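Local coordinates for protein carbonic anhydrase (Sordaria macrospora, PDB 4O1J) that probably catalyses the reversible hydration of carbon dioxide to hydrogencarbonate as a zinc-dependent, tetrameric beta-class carbonic anhydrase, at residues A[107-112]-A[172-177]. Residues are numbered along the deposited sequence; the frame is centred on the assembly and turned at random.
Sequences IVLCGH and KVLMNN. With ZN (zinc ion), chain C.
Leu174 reaches from near the C-terminal end of helix 155-176 to strand 106-112 with one methyl, CD1, which meets Ile107 and Leu109, two residues on the same face of the strand. CD1 of Leu174 lies 4.1 Å from CG2 of Ile107 and 4.0 Å from CB of Leu109, both ordinary apolar distances. The Leu174 side chain is extended beyond CB: CG is anti to the carbonyl carbon and CD1 continues the chain away from CA (chi2 173°), which points this methyl toward the strand, where the CA atoms of Leu109 and Leu174 are 8.9 Å apart. On the strand the two partners use different parts. Ile107 offers its branch methyl CG2, the side chains running at a slant to one another, whereas CB is the closest atom of Leu109; its CG lies anti to the backbone N (chi1 179°), with the tip still running near CD1 of Leu174. Only 114 Å² is buried, summed over both segments, and all three residues are buried in the assembly. Ile95 of helix 89-100 and Val84 also touch Leu174, while Val99 of that helix packs on Ile107, so the leucine belongs to a layer shared by two helices. Val108 and Cys110 alternate to the other face, where Val108 meets Phe18 of a neighbouring subunit. Farther along the strand, NE2 of His112 binds zinc at 2.3 Å, and Cys56 and Cys115 supply the other protein ligands. Helix-on-sheet packing of this kind, beside a strand whose end delivers a zinc-binding histidine, is characteristic of the alpha/beta fold of beta-class carbonic anhydrases.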
loop_
_atom_site.group_PDB
_atom_site.type_symbol
_atom_site.label_atom_id
_atom_site.label_comp_id
_atom_site.label_asym_id
_atom_site.label_seq_id
_atom_site.Cartn_x
_atom_site.Cartn_y
_atom_site.Cartn_z
ATOM N N ILE A 107 -6.738 -4.006 21.943
ATOM C CA ILE A 107 -6.096 -4.376 20.689
ATOM C C ILE A 107 -5.090 -5.475 20.965
ATOM O O ILE A 107 -4.149 -5.288 21.721
ATOM C CB ILE A 107 -5.394 -3.169 20.008
ATOM C CG1 ILE A 107 -6.432 -2.128 19.580
ATOM C CG2 ILE A 107 -4.576 -3.622 18.803
ATOM C CD1 ILE A 107 -5.847 -0.854 19.070
ATOM N N VAL A 108 -5.306 -6.624 20.343
ATOM C CA VAL A 108 -4.501 -7.811 20.572
ATOM C C VAL A 108 -3.671 -8.167 19.350
ATOM O O VAL A 108 -4.204 -8.623 18.335
ATOM C CB VAL A 108 -5.383 -9.028 20.933
ATOM C CG1 VAL A 108 -4.519 -10.243 21.207
ATOM C CG2 VAL A 108 -6.267 -8.710 22.125
ATOM N N LEU A 109 -2.365 -7.950 19.434
ATOM C CA LEU A 109 -1.493 -8.383 18.355
ATOM C C LEU A 109 -1.003 -9.776 18.692
ATOM O O LEU A 109 -0.248 -9.967 19.653
ATOM C CB LEU A 109 -0.318 -7.423 18.153
ATOM C CG LEU A 109 0.632 -7.863 17.040
ATOM C CD1 LEU A 109 -0.101 -7.984 15.707
ATOM C CD2 LEU A 109 1.797 -6.909 16.931
ATOM N N CYS A 110 -1.440 -10.752 17.905
ATOM C CA CYS A 110 -1.139 -12.134 18.234
ATOM C C CYS A 110 -0.194 -12.779 17.246
ATOM O O CYS A 110 -0.541 -12.965 16.084
ATOM C CB CYS A 110 -2.422 -12.956 18.303
ATOM S SG CYS A 110 -2.143 -14.698 18.713
ATOM N N GLY A 111 0.982 -13.167 17.730
ATOM C CA GLY A 111 1.885 -13.967 16.924
ATOM C C GLY A 111 1.724 -15.415 17.317
ATOM O O GLY A 111 1.072 -15.695 18.315
ATOM N N HIS A 112 2.299 -16.331 16.540
ATOM C CA HIS A 112 2.162 -17.751 16.833
ATOM C C HIS A 112 3.371 -18.575 16.398
ATOM O O HIS A 112 4.219 -18.118 15.631
ATOM C CB HIS A 112 0.917 -18.318 16.161
ATOM C CG HIS A 112 1.067 -18.508 14.684
ATOM N ND1 HIS A 112 1.512 -19.689 14.128
ATOM C CD2 HIS A 112 0.823 -17.674 13.647
ATOM C CE1 HIS A 112 1.539 -19.572 12.814
ATOM N NE2 HIS A 112 1.126 -18.358 12.495
ATOM N N LYS A 172 5.210 -1.945 19.026
ATOM C CA LYS A 172 5.806 -0.597 18.976
ATOM C C LYS A 172 5.134 0.287 17.914
ATOM O O LYS A 172 4.767 1.454 18.183
ATOM C CB LYS A 172 7.310 -0.687 18.709
ATOM C CG LYS A 172 8.086 -1.307 19.868
ATOM C CD LYS A 172 9.549 -1.497 19.524
ATOM C CE LYS A 172 10.257 -2.329 20.581
ATOM N NZ LYS A 172 11.664 -2.637 20.201
ATOM N N VAL A 173 4.929 -0.287 16.727
ATOM C CA VAL A 173 4.253 0.438 15.650
ATOM C C VAL A 173 2.818 0.847 16.032
ATOM O O VAL A 173 2.418 1.999 15.816
ATOM C CB VAL A 173 4.204 -0.392 14.353
ATOM C CG1 VAL A 173 3.391 0.331 13.281
ATOM C CG2 VAL A 173 5.612 -0.677 13.855
ATOM N N LEU A 174 2.060 -0.087 16.608
ATOM C CA LEU A 174 0.701 0.192 17.083
ATOM C C LEU A 174 0.675 1.315 18.130
ATOM O O LEU A 174 -0.248 2.143 18.167
ATOM C CB LEU A 174 0.075 -1.074 17.684
ATOM C CG LEU A 174 -0.250 -2.240 16.746
ATOM C CD1 LEU A 174 -0.702 -3.460 17.523
ATOM C CD2 LEU A 174 -1.314 -1.826 15.752
ATOM N N MET A 175 1.693 1.322 18.986
ATOM C CA MET A 175 1.792 2.291 20.064
ATOM C C MET A 175 2.214 3.646 19.525
ATOM O O MET A 175 2.076 4.662 20.210
ATOM C CB MET A 175 2.786 1.817 21.129
ATOM C CG MET A 175 2.408 0.505 21.812
ATOM S SD MET A 175 1.105 0.661 23.046
ATOM C CE MET A 175 2.012 1.382 24.416
ATOM N N ASN A 176 2.723 3.672 18.297
ATOM C CA ASN A 176 3.029 4.960 17.670
ATOM C C ASN A 176 1.948 5.441 16.700
ATOM O O ASN A 176 1.997 6.566 16.201
ATOM C CB ASN A 176 4.376 4.879 16.960
ATOM C CG ASN A 176 5.531 4.792 17.934
ATOM O OD1 ASN A 176 5.435 5.273 19.071
ATOM N ND2 ASN A 176 6.617 4.138 17.515
ATOM N N ASN A 177 0.966 4.584 16.454
ATOM C CA ASN A 177 -0.211 4.956 15.678
ATOM C C ASN A 177 -0.978 6.075 16.378
ATOM O O ASN A 177 -1.241 5.988 17.575
ATOM C CB ASN A 177 -1.113 3.745 15.481
ATOM C CG ASN A 177 -2.322 4.048 14.631
ATOM O OD1 ASN A 177 -3.249 4.735 15.062
ATOM N ND2 ASN A 177 -2.341 3.498 13.426
HETATM ZN ZN ZN C . 1.937 -17.400 10.591
#